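Local coordinates for exopolygalacturonase (Yersinia enterocolitica, PDB 2UVF), which probably hydrolyses the pectin backbone from its chain end as a family 28 exopolygalacturonase, a right-handed parallel beta-helix enzyme that binds digalacturonic acid, at residues A[267-272]-A[331-336]; A[274-279]-A[291-296]; A[280-285]-A[430-435]; A[346-351]-A[371-376]; A[365-370]-A[394-399]. One frame throughout, in Å; residues are numbered along the deposited sequence.

All five contacts lie in the family 28 beta-helix, whose parallel strands stack coil upon coil. Contacts 4 and 5 are parallel strand pairings between successive coils, their centres about 11 Å apart; strand 371-373 of contact 4 pairs with strand 397-399 of contact 5. Contact 1, its centre about 9 Å from that of contact 4, reaches across the interior, and its strand 268-270 is the neighbour of 348-350. Between the segments of contact 1 the chain makes the excursion that holds contact 2 and opens contact 3. Contact 3 then ties this excursion to strand 430-431, the next neighbour of 397-399, so an insertion from one coil is fastened to the side of later ones.

Contact 1. Residues A[267-272]-A[331-336]; sequences GVIDGN and SSLMTL
The backbones of 267-272 and 331-336 stay apart, G271 and L333 being the nearest pair at 5.7 Å between their CA atoms, and side chains fill the space between them. L333 does most of the touching, and its two methyl branches have different tasks. CD2 lies 3.7 Å from CG2 of I269, the two side chains meeting at a slant, while CD1 rests on the I269-G271 main chain, 3.7 Å from the I269 carbonyl O and equally close to G271 N. With chi1 at -166°, CG of L333 stands opposite its own backbone N, which carries both methyls over to strand 268-270. Strand 268-270 and strand 334-339 belong to different walls of the parallel beta-helix, so these residues pack in its interior, between neighbouring coils, where I245 also touches I269 and M334. M334 comes in at about a right angle to I269: its chain is extended as far as SD and then bends, placing CE 3.8 Å from I269 CD1. At the end of the strand, D270 points the other way and closes an Asx turn, its OD1 accepting from N272 N at 3.2 Å, on the anti side and well out of the carboxylate plane.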
# COMPACT_ATOMS: atom_id res chain seq x y z
N GLY A 267 -6.80 -0.56 17.33
CA GLY A 267 -7.48 0.73 17.42
C GLY A 267 -7.54 1.48 16.09
O GLY A 267 -6.98 1.02 15.07
N VAL A 268 -8.20 2.64 16.11
CA VAL A 268 -8.48 3.45 14.92
C VAL A 268 -7.66 4.75 14.94
O VAL A 268 -7.46 5.36 16.01
CB VAL A 268 -10.00 3.77 14.84
CG1 VAL A 268 -10.34 4.81 13.75
CG2 VAL A 268 -10.81 2.48 14.65
N ILE A 269 -7.15 5.14 13.77
CA ILE A 269 -6.59 6.47 13.56
C ILE A 269 -7.48 7.21 12.58
O ILE A 269 -7.60 6.82 11.41
CB ILE A 269 -5.14 6.46 13.03
CG1 ILE A 269 -4.25 5.50 13.85
CG2 ILE A 269 -4.59 7.89 13.04
CD1 ILE A 269 -2.89 5.16 13.23
N ASP A 270 -8.11 8.27 13.08
CA ASP A 270 -9.10 9.03 12.35
C ASP A 270 -8.58 10.45 12.09
O ASP A 270 -8.31 11.19 13.01
CB ASP A 270 -10.43 9.03 13.11
CG ASP A 270 -11.55 9.61 12.29
OD1 ASP A 270 -11.28 10.35 11.33
OD2 ASP A 270 -12.71 9.33 12.61
N GLY A 271 -8.43 10.81 10.81
CA GLY A 271 -7.78 12.07 10.44
C GLY A 271 -8.62 13.33 10.52
O GLY A 271 -8.07 14.44 10.51
N ASN A 272 -9.94 13.15 10.58
CA ASN A 272 -10.93 14.19 10.83
C ASN A 272 -11.04 15.16 9.65
O ASN A 272 -11.36 16.35 9.83
CB ASN A 272 -10.65 14.92 12.17
CG ASN A 272 -11.89 15.54 12.79
OD1 ASN A 272 -13.02 15.40 12.28
ND2 ASN A 272 -11.70 16.23 13.92
N SER A 331 -3.30 18.15 5.88
CA SER A 331 -2.51 17.15 6.61
C SER A 331 -2.83 15.70 6.21
O SER A 331 -3.98 15.26 6.27
CB SER A 331 -2.72 17.30 8.12
OG SER A 331 -1.90 18.31 8.71
N SER A 332 -1.80 14.97 5.79
CA SER A 332 -1.88 13.52 5.63
C SER A 332 -2.05 12.85 6.98
O SER A 332 -1.88 13.49 8.04
CB SER A 332 -0.61 12.98 4.96
OG SER A 332 -0.63 13.34 3.60
N LEU A 333 -2.40 11.58 6.98
CA LEU A 333 -2.63 10.89 8.23
C LEU A 333 -1.33 10.53 8.97
O LEU A 333 -1.22 10.70 10.18
CB LEU A 333 -3.51 9.65 8.01
CG LEU A 333 -4.09 9.05 9.29
CD1 LEU A 333 -5.62 9.05 9.28
CD2 LEU A 333 -3.49 7.67 9.55
N MET A 334 -0.34 10.04 8.22
CA MET A 334 0.89 9.56 8.82
C MET A 334 2.03 9.81 7.85
O MET A 334 1.90 9.51 6.68
CB MET A 334 0.80 8.07 9.14
CG MET A 334 1.91 7.58 10.03
SD MET A 334 1.89 5.82 10.38
CE MET A 334 0.41 5.66 11.39
N THR A 335 3.12 10.38 8.34
CA THR A 335 4.29 10.60 7.50
C THR A 335 5.54 10.23 8.26
O THR A 335 5.94 10.93 9.17
CB THR A 335 4.38 12.07 7.01
OG1 THR A 335 3.18 12.40 6.28
CG2 THR A 335 5.60 12.26 6.10
N LEU A 336 6.15 9.13 7.86
CA LEU A 336 7.35 8.64 8.52
C LEU A 336 8.46 8.76 7.53
O LEU A 336 8.40 8.17 6.46
CB LEU A 336 7.19 7.19 8.97
CG LEU A 336 5.87 6.81 9.65
CD1 LEU A 336 5.84 5.30 9.75
CD2 LEU A 336 5.69 7.49 11.02

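Contact 2. Residues A[274-279]-A[291-296]; sequences WLRAKT and PQYVAS
R276 turns twice to fold back on the strand opposite: CG lies beside the backbone N (chi1 -67°), and a second bend at chi2 (-68°) lays the guanidinium over P291. CB of P291 sits over the centre of one guanidinium face, 3.8 Å from R276 CZ. The same arm passes Y293, with R276 NE 3.4 Å from Y293 CE1 and the two planes steeply inclined, while NH1 is held by the carbonyl of A280. R276 and Y293 form an antiparallel non-hydrogen-bonded pair. Backbone bonds flank it: V294 N donates to L275 O at 3.0 Å and A277 N to Q292 O at 2.9 Å. At the other end, W274 CZ3 meets S296 CB at 3.4 Å. Y293 OH is buried with no polar partner in the model. The pair lies against the beta-helix, Y293 bonding through its backbone to Y375 and D376, with W274 packed against helices 301-304 and 322-328, and P291 and Y293 against R350 of strand 348-350.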
# COMPACT_ATOMS: atom_id res chain seq x y z
N TRP A 274 -12.79 14.99 6.58
CA TRP A 274 -13.94 15.09 5.68
C TRP A 274 -15.25 14.72 6.33
O TRP A 274 -15.29 13.86 7.22
CB TRP A 274 -13.77 14.10 4.53
CG TRP A 274 -12.57 14.33 3.76
CD1 TRP A 274 -11.40 13.62 3.83
CD2 TRP A 274 -12.38 15.34 2.80
NE1 TRP A 274 -10.49 14.13 2.95
CE2 TRP A 274 -11.07 15.20 2.30
CE3 TRP A 274 -13.20 16.36 2.29
CZ2 TRP A 274 -10.56 16.03 1.32
CZ3 TRP A 274 -12.69 17.20 1.32
CH2 TRP A 274 -11.38 17.02 0.84
N LEU A 275 -16.31 15.33 5.83
CA LEU A 275 -17.65 14.94 6.19
C LEU A 275 -17.98 13.60 5.53
O LEU A 275 -17.34 13.20 4.55
CB LEU A 275 -18.65 16.02 5.77
CG LEU A 275 -18.73 17.29 6.65
CD1 LEU A 275 -19.70 18.24 6.05
CD2 LEU A 275 -19.14 17.00 8.10
N ARG A 276 -18.97 12.90 6.08
CA ARG A 276 -19.45 11.67 5.47
C ARG A 276 -20.17 11.95 4.15
O ARG A 276 -20.60 13.08 3.90
CB ARG A 276 -20.36 10.93 6.47
CG ARG A 276 -19.63 10.40 7.69
CD ARG A 276 -18.69 9.28 7.32
NE ARG A 276 -18.18 8.63 8.52
CZ ARG A 276 -18.69 7.54 9.08
NH1 ARG A 276 -19.73 6.94 8.54
NH2 ARG A 276 -18.15 7.04 10.19
N ALA A 277 -20.29 10.94 3.30
CA ALA A 277 -20.97 11.08 2.01
C ALA A 277 -22.49 11.10 2.17
O ALA A 277 -23.00 10.79 3.24
CB ALA A 277 -20.55 9.98 1.08
N LYS A 278 -23.23 11.46 1.11
CA LYS A 278 -24.70 11.46 1.14
C LYS A 278 -25.18 10.18 1.85
O LYS A 278 -25.88 10.24 2.87
CB LYS A 278 -25.28 11.55 -0.28
CG LYS A 278 -26.43 12.52 -0.42
CD LYS A 278 -27.43 12.09 -1.51
CE LYS A 278 -28.73 12.91 -1.41
NZ LYS A 278 -29.91 12.30 -2.15
N THR A 279 -24.76 9.03 1.31
CA THR A 279 -24.88 7.75 2.01
C THR A 279 -23.60 7.53 2.80
O THR A 279 -22.53 7.23 2.23
CB THR A 279 -25.08 6.59 1.01
OG1 THR A 279 -26.09 6.95 0.06
CG2 THR A 279 -25.45 5.31 1.73
N PRO A 291 -17.49 2.90 6.39
CA PRO A 291 -17.71 4.35 6.32
C PRO A 291 -17.48 4.89 4.92
O PRO A 291 -16.60 4.39 4.20
CB PRO A 291 -16.65 4.93 7.27
CG PRO A 291 -15.53 3.94 7.23
CD PRO A 291 -16.26 2.58 7.16
N GLN A 292 -18.26 5.90 4.54
CA GLN A 292 -18.13 6.52 3.24
C GLN A 292 -17.87 8.02 3.44
O GLN A 292 -18.66 8.68 4.10
CB GLN A 292 -19.41 6.31 2.42
CG GLN A 292 -19.80 4.82 2.28
CD GLN A 292 -19.03 4.14 1.18
OE1 GLN A 292 -17.99 3.50 1.42
NE2 GLN A 292 -19.52 4.27 -0.03
N TYR A 293 -16.77 8.52 2.89
CA TYR A 293 -16.38 9.91 3.05
C TYR A 293 -16.65 10.66 1.75
O TYR A 293 -16.53 10.09 0.65
CB TYR A 293 -14.92 10.00 3.50
CG TYR A 293 -14.71 9.33 4.84
CD1 TYR A 293 -15.20 9.91 6.02
CD2 TYR A 293 -14.07 8.08 4.93
CE1 TYR A 293 -15.05 9.29 7.25
CE2 TYR A 293 -13.89 7.44 6.18
CZ TYR A 293 -14.40 8.06 7.32
OH TYR A 293 -14.22 7.46 8.56
N VAL A 294 -17.07 11.92 1.88
CA VAL A 294 -17.48 12.70 0.71
C VAL A 294 -16.33 12.83 -0.30
O VAL A 294 -15.17 13.03 0.10
CB VAL A 294 -18.06 14.11 1.11
CG1 VAL A 294 -16.99 15.01 1.71
CG2 VAL A 294 -18.75 14.79 -0.08
N ALA A 295 -16.67 12.68 -1.59
CA ALA A 295 -15.73 12.93 -2.69
C ALA A 295 -15.73 14.38 -3.16
O ALA A 295 -16.69 14.86 -3.79
CB ALA A 295 -15.97 11.95 -3.88
N SER A 296 -14.64 15.07 -2.88
CA SER A 296 -14.59 16.53 -3.05
C SER A 296 -13.59 16.97 -4.12
O SER A 296 -12.88 16.14 -4.69
CB SER A 296 -14.27 17.19 -1.71
OG SER A 296 -14.49 18.59 -1.75

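Contact 3. Residues A[280-285]-A[430-435]; sequences AEITDE and YFRMGH
Both carboxylate oxygens of E285 are engaged by segment 430-435, each by a different side chain. OE1 takes a salt-bridging hydrogen bond from R432 NE at 2.8 Å, almost perfectly straight (177°), through its syn lone pair, with the oxygen lying in the guanidinium plane. The two flat groups are nearly coplanar, 16° apart. A water also bridges them, donating to E285 OE1 and accepting from R432 NH1. OE2 receives the Y430 hydroxyl at 2.6 Å, approached from the anti side and somewhat out of the carboxylate plane. E285 reaches them by a chain bent at chi2 (-86°), whereas R432 runs fully extended from CG to NE. The contact fastens the end of strand 280-283, part of an antiparallel hairpin with 289-293, to the side of the parallel beta-helix at strand 430-431. R432 also bridges to D399 on the adjacent coil through NH2, so the guanidinium is shared by two carboxylates, which it would probably help to keep ionised. I282 CD1 packs against the guanidinium, 3.7 Å from R432 NH1. D284 OD2 bonds to Y94, while OD1 accepts from the backbone of L286 and R288; the helix of Y94, 92-100, packs on E285 and Y430.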
# COMPACT_ATOMS: atom_id res chain seq x y z
N ALA A 280 -23.72 7.67 4.12
CA ALA A 280 -22.59 7.85 5.04
C ALA A 280 -21.93 6.56 5.48
O ALA A 280 -20.80 6.57 5.98
CB ALA A 280 -23.06 8.63 6.26
N GLU A 281 -22.69 5.47 5.36
CA GLU A 281 -22.26 4.13 5.72
C GLU A 281 -22.93 3.24 4.68
O GLU A 281 -24.08 3.47 4.30
CB GLU A 281 -22.72 3.79 7.15
CG GLU A 281 -22.45 2.34 7.64
CD GLU A 281 -23.69 1.42 7.56
OE1 GLU A 281 -23.57 0.19 7.82
OE2 GLU A 281 -24.80 1.91 7.25
N ILE A 282 -22.18 2.28 4.14
CA ILE A 282 -22.76 1.20 3.34
C ILE A 282 -22.58 -0.14 4.09
O ILE A 282 -21.81 -0.20 5.06
CB ILE A 282 -22.17 1.13 1.89
CG1 ILE A 282 -20.66 0.97 1.90
CG2 ILE A 282 -22.63 2.35 1.03
CD1 ILE A 282 -20.09 0.43 0.62
N THR A 283 -23.30 -1.17 3.68
CA THR A 283 -23.08 -2.54 4.16
C THR A 283 -22.23 -3.24 3.09
O THR A 283 -22.62 -3.24 1.92
CB THR A 283 -24.43 -3.28 4.39
OG1 THR A 283 -25.16 -2.64 5.45
CG2 THR A 283 -24.23 -4.79 4.74
N ASP A 284 -21.09 -3.81 3.46
CA ASP A 284 -20.20 -4.47 2.47
C ASP A 284 -20.59 -5.91 2.11
O ASP A 284 -21.65 -6.39 2.51
CB ASP A 284 -18.69 -4.30 2.79
CG ASP A 284 -18.17 -5.24 3.88
OD1 ASP A 284 -18.78 -6.30 4.16
OD2 ASP A 284 -17.09 -4.92 4.43
N GLU A 285 -19.75 -6.58 1.32
CA GLU A 285 -20.04 -7.90 0.74
C GLU A 285 -19.99 -9.05 1.78
O GLU A 285 -20.52 -10.14 1.55
CB GLU A 285 -19.11 -8.19 -0.48
CG GLU A 285 -17.59 -8.15 -0.18
CD GLU A 285 -16.96 -6.76 -0.28
OE1 GLU A 285 -17.71 -5.75 -0.32
OE2 GLU A 285 -15.71 -6.68 -0.33
N TYR A 430 -6.35 -7.92 0.57
CA TYR A 430 -7.64 -7.76 -0.11
C TYR A 430 -7.85 -6.30 -0.52
O TYR A 430 -7.95 -5.42 0.32
CB TYR A 430 -8.75 -8.22 0.81
CG TYR A 430 -10.12 -8.26 0.19
CD1 TYR A 430 -10.55 -9.36 -0.53
CD2 TYR A 430 -11.02 -7.19 0.36
CE1 TYR A 430 -11.84 -9.39 -1.08
CE2 TYR A 430 -12.27 -7.21 -0.17
CZ TYR A 430 -12.69 -8.31 -0.89
OH TYR A 430 -13.99 -8.32 -1.41
N PHE A 431 -7.90 -6.04 -1.82
CA PHE A 431 -8.15 -4.68 -2.32
C PHE A 431 -9.62 -4.57 -2.65
O PHE A 431 -10.13 -5.39 -3.42
CB PHE A 431 -7.29 -4.37 -3.55
CG PHE A 431 -5.82 -4.55 -3.32
CD1 PHE A 431 -5.03 -3.46 -2.96
CD2 PHE A 431 -5.22 -5.80 -3.48
CE1 PHE A 431 -3.65 -3.62 -2.74
CE2 PHE A 431 -3.85 -5.97 -3.27
CZ PHE A 431 -3.05 -4.88 -2.89
N ARG A 432 -10.32 -3.64 -2.02
CA ARG A 432 -11.68 -3.33 -2.42
C ARG A 432 -11.62 -2.11 -3.33
O ARG A 432 -10.94 -2.15 -4.33
CB ARG A 432 -12.61 -3.15 -1.21
CG ARG A 432 -14.09 -3.38 -1.51
CD ARG A 432 -14.94 -3.35 -0.24
NE ARG A 432 -16.36 -3.31 -0.53
CZ ARG A 432 -17.03 -2.22 -0.91
NH1 ARG A 432 -18.34 -2.30 -1.15
NH2 ARG A 432 -16.40 -1.05 -1.05
N MET A 433 -12.30 -1.03 -3.00
CA MET A 433 -12.25 0.17 -3.86
C MET A 433 -10.94 0.93 -3.72
O MET A 433 -10.25 0.84 -2.70
CB MET A 433 -13.49 1.07 -3.68
CG MET A 433 -14.75 0.30 -4.01
SD MET A 433 -16.27 1.18 -4.19
CE MET A 433 -15.86 2.35 -5.47
N GLY A 434 -10.60 1.65 -4.79
CA GLY A 434 -9.37 2.44 -4.83
C GLY A 434 -8.98 2.62 -6.28
O GLY A 434 -9.53 1.95 -7.14
N HIS A 435 -8.04 3.51 -6.54
CA HIS A 435 -7.73 3.92 -7.90
C HIS A 435 -6.79 2.95 -8.58
O HIS A 435 -6.53 3.05 -9.78
CB HIS A 435 -7.11 5.34 -7.91
CG HIS A 435 -8.07 6.43 -7.60
ND1 HIS A 435 -9.25 6.23 -6.91
CD2 HIS A 435 -8.01 7.76 -7.85
CE1 HIS A 435 -9.88 7.38 -6.76
NE2 HIS A 435 -9.14 8.33 -7.31
O HOH W 1 -19.98 -4.48 -1.53

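Contact 4. Residues A[346-351]-A[371-376]; sequences GFTVRN and IHQTYD. With NI (nickel (II) ion), chain K; SO4 (sulfate ion), chain G.
The guanidinium of R350 and the side-chain amide of Q373 lie edge to edge, nearly coplanar at 5° apart. Both chains leave with CG beside the backbone N (R350 chi1 -73°) and run extended, which brings them alongside each other. R350 grips a single atom side-on: NE donates to Q373 OE1 at 2.7 Å and NH2 to the same oxygen at 2.8 Å, both within the guanidinium plane. This hold fixes the amide's rotation and turns NE2 toward a sulfate, probably from the crystallisation liquor, to which it makes a weak bond; Y94 and R288 hold the same anion. Behind these side chains runs a parallel strand pairing between successive coils of the beta-helix, 348-350 with 371-373, 14° apart and 4.6 Å between axes. V349 N donates to I371 O at 2.7 Å and V349 O accepts from Q373 N at 2.8 Å. V349 and H372 face the coil interior, where V349 CG1 meets T374 CG2 at 3.8 Å and H372 stacks on F398. T348 and I371 share the other face with R350 and Q373. After a cis peptide bond, D376 binds nickel through OD2 at 2.1 Å; G401 O and three waters are its other modelled ligands.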
# COMPACT_ATOMS: atom_id res chain seq x y z
N GLY A 346 -2.30 -4.04 12.59
CA GLY A 346 -3.63 -4.10 13.23
C GLY A 346 -4.57 -2.91 13.14
O GLY A 346 -5.81 -3.07 13.25
N PHE A 347 -4.01 -1.72 12.97
CA PHE A 347 -4.82 -0.52 13.12
C PHE A 347 -5.69 -0.22 11.93
O PHE A 347 -5.40 -0.66 10.82
CB PHE A 347 -4.02 0.73 13.60
CG PHE A 347 -2.83 1.12 12.74
CD1 PHE A 347 -3.00 1.94 11.62
CD2 PHE A 347 -1.54 0.74 13.10
CE1 PHE A 347 -1.91 2.33 10.84
CE2 PHE A 347 -0.44 1.13 12.32
CZ PHE A 347 -0.63 1.94 11.19
N THR A 348 -6.78 0.50 12.19
CA THR A 348 -7.70 0.98 11.17
C THR A 348 -7.40 2.45 10.86
O THR A 348 -7.09 3.24 11.78
CB THR A 348 -9.17 0.75 11.62
OG1 THR A 348 -9.37 -0.66 11.72
CG2 THR A 348 -10.19 1.30 10.64
N VAL A 349 -7.45 2.80 9.58
CA VAL A 349 -7.25 4.17 9.10
C VAL A 349 -8.57 4.68 8.56
O VAL A 349 -9.20 4.06 7.68
CB VAL A 349 -6.15 4.28 7.99
CG1 VAL A 349 -6.09 5.72 7.39
CG2 VAL A 349 -4.82 3.95 8.53
N ARG A 350 -9.00 5.83 9.07
CA ARG A 350 -10.20 6.47 8.57
C ARG A 350 -9.95 7.92 8.24
O ARG A 350 -9.10 8.53 8.83
CB ARG A 350 -11.29 6.35 9.62
CG ARG A 350 -11.82 4.93 9.70
CD ARG A 350 -12.93 4.79 10.68
NE ARG A 350 -13.44 3.44 10.58
CZ ARG A 350 -14.30 2.90 11.43
NH1 ARG A 350 -14.76 3.61 12.45
NH2 ARG A 350 -14.71 1.66 11.22
N ASN A 351 -10.68 8.45 7.25
CA ASN A 351 -10.89 9.89 7.10
C ASN A 351 -9.62 10.80 7.08
O ASN A 351 -9.54 11.73 7.89
CB ASN A 351 -11.83 10.35 8.22
CG ASN A 351 -12.63 11.59 7.86
OD1 ASN A 351 -13.46 12.05 8.64
ND2 ASN A 351 -12.43 12.11 6.66
N ILE A 371 -6.33 -1.93 8.28
CA ILE A 371 -7.63 -1.81 7.65
C ILE A 371 -7.77 -0.34 7.22
O ILE A 371 -7.80 0.54 8.07
CB ILE A 371 -8.74 -2.32 8.64
CG1 ILE A 371 -8.52 -3.82 8.97
CG2 ILE A 371 -10.14 -2.08 8.10
CD1 ILE A 371 -9.05 -4.24 10.33
N HIS A 372 -7.80 -0.08 5.91
CA HIS A 372 -7.91 1.28 5.38
C HIS A 372 -9.35 1.49 4.94
O HIS A 372 -9.82 0.79 4.08
CB HIS A 372 -6.96 1.51 4.17
CG HIS A 372 -5.60 0.93 4.38
ND1 HIS A 372 -4.53 1.67 4.84
CD2 HIS A 372 -5.15 -0.35 4.26
CE1 HIS A 372 -3.48 0.88 4.98
NE2 HIS A 372 -3.82 -0.35 4.64
N GLN A 373 -10.02 2.44 5.57
CA GLN A 373 -11.40 2.75 5.25
C GLN A 373 -11.50 4.26 5.01
O GLN A 373 -11.88 5.04 5.91
CB GLN A 373 -12.32 2.27 6.38
CG GLN A 373 -12.24 0.77 6.78
CD GLN A 373 -13.10 0.46 8.00
OE1 GLN A 373 -13.30 1.32 8.87
NE2 GLN A 373 -13.64 -0.74 8.06
N THR A 374 -11.15 4.68 3.80
CA THR A 374 -10.98 6.09 3.49
C THR A 374 -11.64 6.46 2.16
O THR A 374 -11.33 7.49 1.59
CB THR A 374 -9.49 6.51 3.44
OG1 THR A 374 -8.83 5.92 2.31
CG2 THR A 374 -8.75 6.07 4.71
N TYR A 375 -12.55 5.61 1.68
CA TYR A 375 -13.32 5.90 0.49
C TYR A 375 -14.35 6.92 0.91
O TYR A 375 -14.99 6.71 1.94
CB TYR A 375 -14.02 4.64 -0.04
CG TYR A 375 -14.77 4.86 -1.33
CD1 TYR A 375 -14.10 4.82 -2.54
CD2 TYR A 375 -16.14 5.14 -1.34
CE1 TYR A 375 -14.75 5.05 -3.73
CE2 TYR A 375 -16.80 5.34 -2.53
CZ TYR A 375 -16.09 5.29 -3.72
OH TYR A 375 -16.72 5.50 -4.93
N ASP A 376 -14.51 8.02 0.18
CA ASP A 376 -13.73 8.36 -1.03
C ASP A 376 -13.00 9.70 -0.80
O ASP A 376 -13.20 10.66 -1.54
CB ASP A 376 -14.68 8.47 -2.23
CG ASP A 376 -13.95 8.43 -3.54
OD1 ASP A 376 -14.60 8.68 -4.59
OD2 ASP A 376 -12.73 8.15 -3.55
NI NI K . -11.37 7.75 -5.11
S SO4 G . -13.13 -4.64 7.46
O1 SO4 G . -12.21 -5.13 8.49
O2 SO4 G . -14.43 -5.29 7.65
O3 SO4 G . -13.31 -3.19 7.50
O4 SO4 G . -12.57 -4.99 6.16
O HOH W 2 -13.11 7.65 -6.46
O HOH W 3 -11.60 5.47 -4.35
O HOH W 4 -11.23 10.18 -5.69

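Contact 5. Residues A[365-370]-A[394-399]; sequences VVANGL and FNNFFD
This is a parallel strand pairing between successive coils of the beta-helix, a single bridge of N368 with F394 followed by a corner that both chains turn. F394 N donates to A367 O at 3.0 Å and G369 N to F394 O at 3.0 Å; past the corner, F397 N reaches L370 O at 2.9 Å. The turn passes through G369 and N395, both with positive phi. The amide of N368 stacks on the F394 ring, 20° between planes, with N368 CB 4.3 Å from the ring centroid. F394 CG sits between its backbone N and carbonyl carbon (chi1 67°) and N368 CG opposite its N (chi1 176°), which brings the amide over the ring; N368 ND2 bonds to Y343, helping to hold it there. V366 CG1 touches F394 CE2 at 3.9 Å. N396 OD1 lies 3.6 Å from L370 CB and accepts from H372, while N396 ND2 gives F394 O a second donor. N-terminal strand 53-58 covers N368 and F394, and strand 383-386 packs on A367, L370 and N396.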
# COMPACT_ATOMS: atom_id res chain seq x y z
N VAL A 365 10.40 -1.51 6.01
CA VAL A 365 9.04 -1.17 6.46
C VAL A 365 8.17 -2.40 6.31
O VAL A 365 8.27 -3.10 5.31
CB VAL A 365 8.41 -0.03 5.62
CG1 VAL A 365 6.96 0.22 6.08
CG2 VAL A 365 9.27 1.26 5.67
N VAL A 366 7.32 -2.65 7.30
CA VAL A 366 6.33 -3.73 7.23
C VAL A 366 4.95 -3.20 7.59
O VAL A 366 4.78 -2.54 8.63
CB VAL A 366 6.73 -4.95 8.14
CG1 VAL A 366 5.57 -6.02 8.22
CG2 VAL A 366 7.99 -5.60 7.62
N ALA A 367 3.97 -3.46 6.72
CA ALA A 367 2.56 -3.21 7.07
C ALA A 367 1.74 -4.51 7.13
O ALA A 367 1.46 -5.14 6.12
CB ALA A 367 1.92 -2.17 6.12
N ASN A 368 1.36 -4.89 8.34
CA ASN A 368 0.70 -6.16 8.58
C ASN A 368 -0.73 -5.96 9.12
O ASN A 368 -0.93 -5.56 10.26
CB ASN A 368 1.53 -6.98 9.59
CG ASN A 368 0.88 -8.30 9.98
OD1 ASN A 368 -0.07 -8.77 9.34
ND2 ASN A 368 1.40 -8.93 11.04
N GLY A 369 -1.73 -6.23 8.28
CA GLY A 369 -3.10 -6.34 8.74
C GLY A 369 -3.75 -5.03 9.09
O GLY A 369 -4.57 -4.95 10.03
N LEU A 370 -3.40 -4.00 8.34
CA LEU A 370 -4.05 -2.70 8.53
C LEU A 370 -5.39 -2.73 7.80
O LEU A 370 -5.58 -3.48 6.84
CB LEU A 370 -3.16 -1.55 8.02
CG LEU A 370 -1.66 -1.53 8.37
CD1 LEU A 370 -0.97 -0.31 7.68
CD2 LEU A 370 -1.40 -1.48 9.84
N PHE A 394 1.24 -7.09 3.80
CA PHE A 394 0.43 -8.29 3.77
C PHE A 394 -0.73 -8.23 4.76
O PHE A 394 -0.68 -7.47 5.73
CB PHE A 394 1.30 -9.55 3.98
CG PHE A 394 1.93 -9.68 5.36
CD1 PHE A 394 1.41 -10.57 6.28
CD2 PHE A 394 3.12 -9.00 5.67
CE1 PHE A 394 2.01 -10.75 7.53
CE2 PHE A 394 3.73 -9.16 6.93
CZ PHE A 394 3.17 -10.03 7.86
N ASN A 395 -1.77 -9.01 4.47
CA ASN A 395 -3.00 -9.07 5.27
C ASN A 395 -3.79 -7.79 5.41
O ASN A 395 -4.66 -7.69 6.27
CB ASN A 395 -2.74 -9.69 6.65
CG ASN A 395 -2.26 -11.12 6.56
OD1 ASN A 395 -2.12 -11.68 5.45
ND2 ASN A 395 -1.95 -11.70 7.72
N ASN A 396 -3.50 -6.81 4.56
CA ASN A 396 -4.19 -5.52 4.59
C ASN A 396 -5.56 -5.62 3.96
O ASN A 396 -5.76 -6.38 3.04
CB ASN A 396 -3.35 -4.44 3.86
CG ASN A 396 -2.30 -3.77 4.75
OD1 ASN A 396 -2.11 -2.55 4.69
ND2 ASN A 396 -1.61 -4.55 5.56
N PHE A 397 -6.52 -4.87 4.48
CA PHE A 397 -7.77 -4.61 3.78
C PHE A 397 -7.69 -3.17 3.22
O PHE A 397 -7.37 -2.26 3.96
CB PHE A 397 -8.97 -4.77 4.73
CG PHE A 397 -10.31 -4.36 4.14
CD1 PHE A 397 -11.16 -5.30 3.55
CD2 PHE A 397 -10.75 -3.03 4.23
CE1 PHE A 397 -12.38 -4.92 3.04
CE2 PHE A 397 -11.98 -2.65 3.72
CZ PHE A 397 -12.79 -3.59 3.12
N PHE A 398 -7.95 -2.99 1.93
CA PHE A 398 -7.90 -1.65 1.29
C PHE A 398 -9.27 -1.26 0.74
O PHE A 398 -9.82 -1.97 -0.08
CB PHE A 398 -6.87 -1.56 0.15
CG PHE A 398 -5.44 -1.61 0.60
CD1 PHE A 398 -4.75 -0.44 0.93
CD2 PHE A 398 -4.77 -2.83 0.68
CE1 PHE A 398 -3.41 -0.50 1.36
CE2 PHE A 398 -3.45 -2.89 1.08
CZ PHE A 398 -2.77 -1.73 1.42
N ASP A 399 -9.80 -0.13 1.22
CA ASP A 399 -10.96 0.56 0.64
C ASP A 399 -10.63 2.06 0.77
O ASP A 399 -10.81 2.68 1.84
CB ASP A 399 -12.25 0.17 1.40
CG ASP A 399 -13.51 0.52 0.65
OD1 ASP A 399 -13.74 -0.08 -0.41
OD2 ASP A 399 -14.29 1.39 1.14